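Local coordinates for aldehyde reductase YahK (Escherichia coli, PDB 1UUF), which catalyses the reduction of a wide range of aldehydes to the corresponding primary alcohols, strongly preferring NADPH to NADH and binding two zinc ions per subunit, at residues 36-41 / 77-82; 185-190 / 196-201; 209-214 / 219-224. One frame throughout, in Å; residues are numbered along the deposited sequence.

Contact 1 of 3, residues 36-41 / 77-82; sequences EPMDIT and PCVPGH. With ZN (zinc ion), chain C.
Met38 reaches from strand 36-39 to Pro77 and Val79 and meets both through its thioether. SD lies 3.9 Å from Pro77 CB and also 3.9 Å from Val79 CG2, while the terminal methyl CE comes within 4.1 Å of Pro77 CB, so the proline is touched by the sulfur and the methyl at one ring carbon. The turn at chi3 (73°) bends the end of the chain and swings CE to the proline side. Against Pro77 the methionine lies at a slant; Val79 and Met38 instead run past one another in opposite senses. In Val79 chi1 is 174°, which sets CG2 beside the backbone N and opposite the carbonyl carbon, and this branch is the one that meets the sulfur. The same CG2 has a looser neighbour in Ile40, whose branch methyl CG2 stands 4.3 Å away. Together these apolar pairs fasten the two-stranded antiparallel sheet of strands 24-27 and 36-39 to the loop between helix 61-68 and strand 84-91, in the GroES-like part of this zinc-dependent dehydrogenase. Pro77 follows a cis peptide bond, and its carbonyl O accepts a hydrogen bond from His144 NE2. At the far end of the loop, His82 turns to the catalytic zinc ion, which NE2 binds at 2.2 Å; a water at 2.3 Å from the zinc ion and the sulfurs of Cys60 and Cys178 complete the four ligands. Gly81 precedes this ligand, and its backbone N is hydrogen-bonded to Asp63 OD1.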
loop_
_atom_site.group_PDB
_atom_site.type_symbol
_atom_site.label_atom_id
_atom_site.label_comp_id
_atom_site.label_asym_id
_atom_site.label_seq_id
_atom_site.Cartn_x
_atom_site.Cartn_y
_atom_site.Cartn_z
ATOM N N GLU A 36 16.513 -7.377 -36.187
ATOM C CA GLU A 36 16.756 -7.417 -37.622
ATOM C C GLU A 36 15.488 -7.781 -38.379
ATOM O O GLU A 36 14.523 -8.274 -37.794
ATOM C CB GLU A 36 17.852 -8.439 -37.939
ATOM C CG GLU A 36 17.548 -9.835 -37.413
ATOM C CD GLU A 36 18.639 -10.838 -37.738
ATOM O OE1 GLU A 36 18.800 -11.182 -38.928
ATOM O OE2 GLU A 36 19.336 -11.279 -36.801
ATOM N N PRO A 37 15.471 -7.536 -39.697
ATOM C CA PRO A 37 14.302 -7.851 -40.520
ATOM C C PRO A 37 13.994 -9.346 -40.537
ATOM O O PRO A 37 14.901 -10.180 -40.573
ATOM C CB PRO A 37 14.705 -7.341 -41.902
ATOM C CG PRO A 37 15.631 -6.212 -41.587
ATOM C CD PRO A 37 16.471 -6.788 -40.479
ATOM N N MET A 38 12.709 -9.677 -40.501
ATOM C CA MET A 38 12.274 -11.066 -40.542
ATOM C C MET A 38 10.820 -11.145 -40.973
ATOM O O MET A 38 10.030 -10.238 -40.705
ATOM C CB MET A 38 12.451 -11.742 -39.175
ATOM C CG MET A 38 11.744 -11.063 -38.014
ATOM S SD MET A 38 11.802 -12.053 -36.499
ATOM C CE MET A 38 13.510 -11.861 -36.007
ATOM N N ASP A 39 10.475 -12.223 -41.665
ATOM C CA ASP A 39 9.109 -12.428 -42.123
ATOM C C ASP A 39 8.379 -13.275 -41.099
ATOM O O ASP A 39 8.946 -14.211 -40.535
ATOM C CB ASP A 39 9.093 -13.147 -43.474
ATOM C CG ASP A 39 9.603 -12.279 -44.603
ATOM O OD1 ASP A 39 9.650 -12.769 -45.752
ATOM O OD2 ASP A 39 9.952 -11.110 -44.342
ATOM N N ILE A 40 7.122 -12.933 -40.847
ATOM C CA ILE A 40 6.313 -13.680 -39.898
ATOM C C ILE A 40 4.962 -13.955 -40.529
ATOM O O ILE A 40 4.661 -13.457 -41.615
ATOM C CB ILE A 40 6.096 -12.893 -38.583
ATOM C CG1 ILE A 40 5.355 -11.585 -38.872
ATOM C CG2 ILE A 40 7.434 -12.617 -37.920
ATOM C CD1 ILE A 40 4.932 -10.830 -37.622
ATOM N N THR A 41 4.145 -14.754 -39.855
ATOM C CA THR A 41 2.821 -15.057 -40.371
ATOM C C THR A 41 1.773 -14.621 -39.356
ATOM O O THR A 41 2.075 -14.447 -38.175
ATOM C CB THR A 41 2.650 -16.569 -40.648
ATOM O OG1 THR A 41 2.705 -17.292 -39.414
ATOM C CG2 THR A 41 3.756 -17.066 -41.574
ATOM N N PRO A 77 11.705 -16.683 -32.320
ATOM C CA PRO A 77 12.036 -15.264 -32.490
ATOM C C PRO A 77 11.139 -14.355 -31.655
ATOM O O PRO A 77 9.989 -14.695 -31.372
ATOM C CB PRO A 77 11.849 -15.048 -33.987
ATOM C CG PRO A 77 10.743 -15.990 -34.317
ATOM C CD PRO A 77 11.144 -17.238 -33.562
ATOM N N CYS A 78 11.676 -13.210 -31.250
ATOM C CA CYS A 78 10.911 -12.259 -30.459
ATOM C C CYS A 78 10.636 -10.991 -31.253
ATOM O O CYS A 78 11.563 -10.311 -31.688
ATOM C CB CYS A 78 11.661 -11.893 -29.181
ATOM S SG CYS A 78 10.806 -10.644 -28.181
ATOM N N VAL A 79 9.356 -10.681 -31.441
ATOM C CA VAL A 79 8.952 -9.481 -32.163
ATOM C C VAL A 79 8.179 -8.637 -31.158
ATOM O O VAL A 79 7.002 -8.894 -30.894
ATOM C CB VAL A 79 8.045 -9.816 -33.361
ATOM C CG1 VAL A 79 7.526 -8.527 -34.005
ATOM C CG2 VAL A 79 8.825 -10.630 -34.388
ATOM N N PRO A 80 8.844 -7.634 -30.566
ATOM C CA PRO A 80 8.225 -6.749 -29.575
ATOM C C PRO A 80 7.232 -5.764 -30.178
ATOM O O PRO A 80 6.845 -5.874 -31.343
ATOM C CB PRO A 80 9.421 -6.025 -28.954
ATOM C CG PRO A 80 10.612 -6.898 -29.302
ATOM C CD PRO A 80 10.284 -7.349 -30.682
ATOM N N GLY A 81 6.838 -4.795 -29.360
ATOM C CA GLY A 81 5.905 -3.775 -29.797
ATOM C C GLY A 81 4.487 -3.983 -29.316
ATOM O O GLY A 81 3.838 -4.954 -29.695
ATOM N N HIS A 82 3.999 -3.085 -28.468
ATOM C CA HIS A 82 2.626 -3.195 -28.003
ATOM C C HIS A 82 1.948 -1.858 -27.713
ATOM O O HIS A 82 1.157 -1.730 -26.785
ATOM C CB HIS A 82 2.511 -4.159 -26.809
ATOM C CG HIS A 82 3.359 -3.807 -25.627
ATOM N ND1 HIS A 82 3.724 -4.747 -24.684
ATOM C CD2 HIS A 82 3.875 -2.629 -25.204
ATOM C CE1 HIS A 82 4.428 -4.160 -23.732
ATOM N NE2 HIS A 82 4.534 -2.878 -24.025
HETATM ZN ZN ZN C . 4.782 -1.326 -22.518
HETATM O O HOH W 1 4.969 -2.517 -20.570
#

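Contact 2 of 3, residues 185-190 / 196-201; sequences SPLRHW and KKVGVV
Leu187 and Val198 make the sole apolar side-chain contact between helix 176-189 and strand 197-201 here, CD2 of the leucine meeting CG1 of the valine at 4.0 Å. The two side chains meet at an angle, one branch methyl against another. Val198 presents CG1 because chi1 of 179° carries that methyl opposite its own backbone N. The small buried surface, 91 Å² summed over both sides, fits a contact resting mainly on this pair.

The polar component is peripheral. Lys196 folds its chain back toward the helix end, yet NZ remains 4.4 Å from Trp190 O, and its hydrogen bond goes instead to the carbonyl O of Gln191, the next residue along. Trp190 is where the chain leaves helical geometry, although its N still bonds to Pro186 O at 2.9 Å.

Ring packing lies to the side: the Trp190 indole meets the ring of Phe260 with planes about 10° apart and packs on Arg306 of the second subunit. Leu187 also touches Phe260 and Met217, while Val198 touches Ala219. Helix 176-189 thus lies against the parallel sheet of the Rossmann-type domain, beside strands 197-201, 258-263 and 282-286.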
loop_
_atom_site.group_PDB
_atom_site.type_symbol
_atom_site.label_atom_id
_atom_site.label_comp_id
_atom_site.label_asym_id
_atom_site.label_seq_id
_atom_site.Cartn_x
_atom_site.Cartn_y
_atom_site.Cartn_z
ATOM N N SER A 185 -4.530 4.649 -15.639
ATOM C CA SER A 185 -5.225 3.732 -14.737
ATOM C C SER A 185 -5.049 4.030 -13.245
ATOM O O SER A 185 -6.036 4.141 -12.507
ATOM C CB SER A 185 -4.805 2.289 -15.023
ATOM O OG SER A 185 -5.620 1.392 -14.285
ATOM N N PRO A 186 -3.796 4.151 -12.771
ATOM C CA PRO A 186 -3.615 4.439 -11.346
ATOM C C PRO A 186 -4.084 5.843 -10.967
ATOM O O PRO A 186 -4.550 6.060 -9.856
ATOM C CB PRO A 186 -2.114 4.234 -11.133
ATOM C CG PRO A 186 -1.525 4.565 -12.478
ATOM C CD PRO A 186 -2.501 3.909 -13.432
ATOM N N LEU A 187 -3.965 6.796 -11.888
ATOM C CA LEU A 187 -4.420 8.150 -11.597
ATOM C C LEU A 187 -5.920 8.108 -11.340
ATOM O O LEU A 187 -6.422 8.776 -10.434
ATOM C CB LEU A 187 -4.106 9.092 -12.763
ATOM C CG LEU A 187 -2.634 9.477 -12.904
ATOM C CD1 LEU A 187 -2.430 10.228 -14.217
ATOM C CD2 LEU A 187 -2.209 10.332 -11.706
ATOM N N ARG A 188 -6.636 7.312 -12.130
ATOM C CA ARG A 188 -8.075 7.178 -11.948
ATOM C C ARG A 188 -8.388 6.348 -10.705
ATOM O O ARG A 188 -9.266 6.702 -9.920
ATOM C CB ARG A 188 -8.726 6.511 -13.165
ATOM C CG ARG A 188 -8.836 7.393 -14.404
ATOM C CD ARG A 188 -9.609 8.677 -14.119
ATOM N NE ARG A 188 -9.973 9.382 -15.347
ATOM C CZ ARG A 188 -10.428 10.633 -15.391
ATOM N NH1 ARG A 188 -10.572 11.331 -14.272
ATOM N NH2 ARG A 188 -10.748 11.183 -16.555
ATOM N N HIS A 189 -7.666 5.248 -10.518
ATOM C CA HIS A 189 -7.920 4.388 -9.363
ATOM C C HIS A 189 -7.752 5.116 -8.038
ATOM O O HIS A 189 -8.544 4.918 -7.111
ATOM C CB HIS A 189 -7.010 3.159 -9.386
ATOM C CG HIS A 189 -7.451 2.076 -8.453
ATOM N ND1 HIS A 189 -6.693 1.661 -7.378
ATOM C CD2 HIS A 189 -8.578 1.326 -8.430
ATOM C CE1 HIS A 189 -7.335 0.701 -6.736
ATOM N NE2 HIS A 189 -8.481 0.478 -7.354
ATOM N N TRP A 190 -6.729 5.960 -7.939
ATOM C CA TRP A 190 -6.506 6.701 -6.705
ATOM C C TRP A 190 -7.125 8.096 -6.764
ATOM O O TRP A 190 -6.740 9.013 -6.038
ATOM C CB TRP A 190 -5.013 6.725 -6.366
ATOM C CG TRP A 190 -4.599 5.453 -5.653
ATOM C CD1 TRP A 190 -4.743 5.175 -4.318
ATOM C CD2 TRP A 190 -4.060 4.264 -6.251
ATOM N NE1 TRP A 190 -4.327 3.887 -4.052
ATOM C CE2 TRP A 190 -3.903 3.308 -5.221
ATOM C CE3 TRP A 190 -3.694 3.914 -7.559
ATOM C CZ2 TRP A 190 -3.394 2.024 -5.458
ATOM C CZ3 TRP A 190 -3.189 2.637 -7.794
ATOM C CH2 TRP A 190 -3.044 1.709 -6.747
ATOM N N LYS A 196 -6.933 17.640 -5.461
ATOM C CA LYS A 196 -5.949 16.635 -5.078
ATOM C C LYS A 196 -4.556 17.088 -5.478
ATOM O O LYS A 196 -4.368 17.649 -6.556
ATOM C CB LYS A 196 -6.235 15.303 -5.778
ATOM C CG LYS A 196 -7.617 14.729 -5.521
ATOM C CD LYS A 196 -7.847 14.466 -4.043
ATOM C CE LYS A 196 -9.146 13.707 -3.822
ATOM N NZ LYS A 196 -9.073 12.340 -4.403
ATOM N N LYS A 197 -3.582 16.841 -4.607
ATOM C CA LYS A 197 -2.201 17.191 -4.901
ATOM C C LYS A 197 -1.552 15.877 -5.317
ATOM O O LYS A 197 -1.435 14.949 -4.515
ATOM C CB LYS A 197 -1.509 17.767 -3.666
ATOM C CG LYS A 197 -0.100 18.258 -3.960
ATOM C CD LYS A 197 0.539 18.938 -2.764
ATOM C CE LYS A 197 1.937 19.425 -3.122
ATOM N NZ LYS A 197 2.635 20.070 -1.972
ATOM N N VAL A 198 -1.146 15.799 -6.578
ATOM C CA VAL A 198 -0.564 14.581 -7.119
ATOM C C VAL A 198 0.874 14.752 -7.571
ATOM O O VAL A 198 1.220 15.730 -8.237
ATOM C CB VAL A 198 -1.390 14.085 -8.319
ATOM C CG1 VAL A 198 -0.768 12.821 -8.904
ATOM C CG2 VAL A 198 -2.825 13.838 -7.885
ATOM N N GLY A 199 1.710 13.791 -7.203
ATOM C CA GLY A 199 3.098 13.852 -7.604
ATOM C C GLY A 199 3.382 12.830 -8.681
ATOM O O GLY A 199 2.769 11.762 -8.723
ATOM N N VAL A 200 4.291 13.174 -9.581
ATOM C CA VAL A 200 4.687 12.262 -10.642
ATOM C C VAL A 200 6.202 12.227 -10.587
ATOM O O VAL A 200 6.858 13.256 -10.763
ATOM C CB VAL A 200 4.227 12.746 -12.028
ATOM C CG1 VAL A 200 4.782 11.819 -13.109
ATOM C CG2 VAL A 200 2.701 12.757 -12.093
ATOM N N VAL A 201 6.756 11.047 -10.321
ATOM C CA VAL A 201 8.198 10.895 -10.225
ATOM C C VAL A 201 8.747 10.342 -11.530
ATOM O O VAL A 201 8.314 9.289 -11.993
ATOM C CB VAL A 201 8.589 9.935 -9.080
ATOM C CG1 VAL A 201 10.097 9.937 -8.897
ATOM C CG2 VAL A 201 7.895 10.350 -7.792
#

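Contact 3 of 3, residues 209-214 / 219-224; sequences MGIKLA and AHVVAF
Helix 209-214 and strand 220-224 run nearly antiparallel, their axes 8.8 Å apart at closest approach and 166° between their N-to-C directions. This is the return from helix to strand in the beta-alpha-beta unit of strand 197-201, helix 205-216 and strand 220-225, part of the Rossmann-type dinucleotide-binding fold. The chain reverses near Ala214 and Ala219, where Ala219 N donates to Ala214 O at 3.2 Å with an N-H...O angle of 152°.

Three residues of the strand side, Ala219, Val221 and Ala223, point their CB atoms at the helix. The tightest side-chain approach is Ala214 CB to Val221 CG2, 3.5 Å, shorter than usual carbon-carbon van der Waals contact. In Val221, chi1 of -177° puts CG2 beside the backbone N, and there this methyl also packs over the carbonyl carbon of Ala214. One turn earlier, Ile211 extends its CD1 methyl to Ala223 CB at 3.7 Å. Its CG2 gives only a loose contact with Val221 CG1, and the side chain reaches Ile203 and Val200 as well.

The touching residues are all buried, and the side-chain pairs that cross the contact are aliphatic. Cohesion between helix and strand therefore rests on dispersion and a single backbone hydrogen bond at the turn, and the small methyls of Ala214, Ala219 and Ala223 are consistent with the close approach of the two axes.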
loop_
_atom_site.group_PDB
_atom_site.type_symbol
_atom_site.label_atom_id
_atom_site.label_comp_id
_atom_site.label_asym_id
_atom_site.label_seq_id
_atom_site.Cartn_x
_atom_site.Cartn_y
_atom_site.Cartn_z
ATOM N N MET A 209 3.700 11.198 -19.691
ATOM C CA MET A 209 2.271 10.923 -19.842
ATOM C C MET A 209 1.568 11.129 -18.506
ATOM O O MET A 209 0.429 11.594 -18.458
ATOM C CB MET A 209 2.021 9.491 -20.323
ATOM C CG MET A 209 2.280 9.263 -21.805
ATOM S SD MET A 209 1.536 10.520 -22.882
ATOM C CE MET A 209 -0.141 10.631 -22.253
ATOM N N GLY A 210 2.248 10.777 -17.418
ATOM C CA GLY A 210 1.656 10.948 -16.099
ATOM C C GLY A 210 1.380 12.414 -15.812
ATOM O O GLY A 210 0.341 12.771 -15.249
ATOM N N ILE A 211 2.311 13.275 -16.203
ATOM C CA ILE A 211 2.146 14.707 -15.990
ATOM C C ILE A 211 1.011 15.239 -16.864
ATOM O O ILE A 211 0.117 15.934 -16.383
ATOM C CB ILE A 211 3.456 15.456 -16.310
ATOM C CG1 ILE A 211 4.545 15.000 -15.334
ATOM C CG2 ILE A 211 3.243 16.963 -16.208
ATOM C CD1 ILE A 211 5.925 15.551 -15.642
ATOM N N LYS A 212 1.048 14.908 -18.152
ATOM C CA LYS A 212 0.009 15.347 -19.079
ATOM C C LYS A 212 -1.380 14.943 -18.596
ATOM O O LYS A 212 -2.315 15.752 -18.581
ATOM C CB LYS A 212 0.224 14.723 -20.461
ATOM C CG LYS A 212 1.324 15.332 -21.306
ATOM C CD LYS A 212 1.540 14.459 -22.542
ATOM C CE LYS A 212 2.500 15.078 -23.545
ATOM N NZ LYS A 212 1.812 16.046 -24.445
ATOM N N LEU A 213 -1.519 13.682 -18.207
ATOM C CA LEU A 213 -2.811 13.170 -17.771
ATOM C C LEU A 213 -3.270 13.696 -16.418
ATOM O O LEU A 213 -4.439 14.040 -16.254
ATOM C CB LEU A 213 -2.787 11.639 -17.766
ATOM C CG LEU A 213 -2.556 11.013 -19.147
ATOM C CD1 LEU A 213 -2.395 9.505 -18.999
ATOM C CD2 LEU A 213 -3.721 11.331 -20.071
ATOM N N ALA A 214 -2.363 13.757 -15.449
ATOM C CA ALA A 214 -2.728 14.257 -14.126
ATOM C C ALA A 214 -3.177 15.708 -14.260
ATOM O O ALA A 214 -4.112 16.146 -13.588
ATOM C CB ALA A 214 -1.539 14.160 -13.174
ATOM N N ALA A 219 -5.789 17.818 -11.401
ATOM C CA ALA A 219 -5.070 17.781 -10.135
ATOM C C ALA A 219 -3.964 18.831 -10.115
ATOM O O ALA A 219 -3.590 19.370 -11.157
ATOM C CB ALA A 219 -4.464 16.394 -9.917
ATOM N N HIS A 220 -3.477 19.150 -8.920
ATOM C CA HIS A 220 -2.365 20.077 -8.786
ATOM C C HIS A 220 -1.200 19.106 -8.909
ATOM O O HIS A 220 -1.022 18.231 -8.061
ATOM C CB HIS A 220 -2.365 20.743 -7.415
ATOM C CG HIS A 220 -1.217 21.677 -7.206
ATOM N ND1 HIS A 220 0.044 21.243 -6.860
ATOM C CD2 HIS A 220 -1.131 23.024 -7.325
ATOM C CE1 HIS A 220 0.857 22.280 -6.774
ATOM N NE2 HIS A 220 0.169 23.373 -7.050
ATOM N N VAL A 221 -0.417 19.254 -9.970
ATOM C CA VAL A 221 0.677 18.329 -10.240
ATOM C C VAL A 221 2.087 18.797 -9.907
ATOM O O VAL A 221 2.505 19.877 -10.311
ATOM C CB VAL A 221 0.655 17.922 -11.728
ATOM C CG1 VAL A 221 1.738 16.888 -12.014
ATOM C CG2 VAL A 221 -0.717 17.380 -12.088
ATOM N N VAL A 222 2.811 17.962 -9.167
ATOM C CA VAL A 222 4.194 18.249 -8.812
ATOM C C VAL A 222 5.049 17.163 -9.453
ATOM O O VAL A 222 4.857 15.976 -9.182
ATOM C CB VAL A 222 4.423 18.216 -7.289
ATOM C CG1 VAL A 222 5.887 18.526 -6.985
ATOM C CG2 VAL A 222 3.517 19.227 -6.603
ATOM N N ALA A 223 5.969 17.566 -10.323
ATOM C CA ALA A 223 6.847 16.611 -10.980
ATOM C C ALA A 223 8.164 16.548 -10.230
ATOM O O ALA A 223 8.667 17.570 -9.770
ATOM C CB ALA A 223 7.096 17.026 -12.426
ATOM N N PHE A 224 8.717 15.343 -10.112
ATOM C CA PHE A 224 9.985 15.141 -9.426
ATOM C C PHE A 224 11.045 14.636 -10.398
ATOM O O PHE A 224 10.815 13.682 -11.144
ATOM C CB PHE A 224 9.837 14.120 -8.292
ATOM C CG PHE A 224 8.936 14.568 -7.181
ATOM C CD1 PHE A 224 7.554 14.457 -7.295
ATOM C CD2 PHE A 224 9.471 15.102 -6.016
ATOM C CE1 PHE A 224 6.717 14.874 -6.259
ATOM C CE2 PHE A 224 8.643 15.522 -4.972
ATOM C CZ PHE A 224 7.264 15.407 -5.096
#

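How the contacts relate
Contacts 2 and 3 both join a helix to the same parallel sheet of the Rossmann-type domain, with centres about 8 Å apart. Strands 197-201 and 220-225 are parallel neighbours in that sheet, joined by probable hydrogen bonds from Val198 N to His220 O and from Phe224 N to Val200 O, both 2.9 Å, and by Val198 CG2 packing on Ala219 CB at 3.7 Å. Helix 205-216 links those strands and also touches helix 176-189 through Leu213 and Leu187. Contact 1 lies across the chain's centre, its centre about 35 Å from that of contact 2 and 34 Å from that of contact 3. Through His82, contact 1 reaches the catalytic zinc ion; contacts 2 and 3 lie away from both zinc sites.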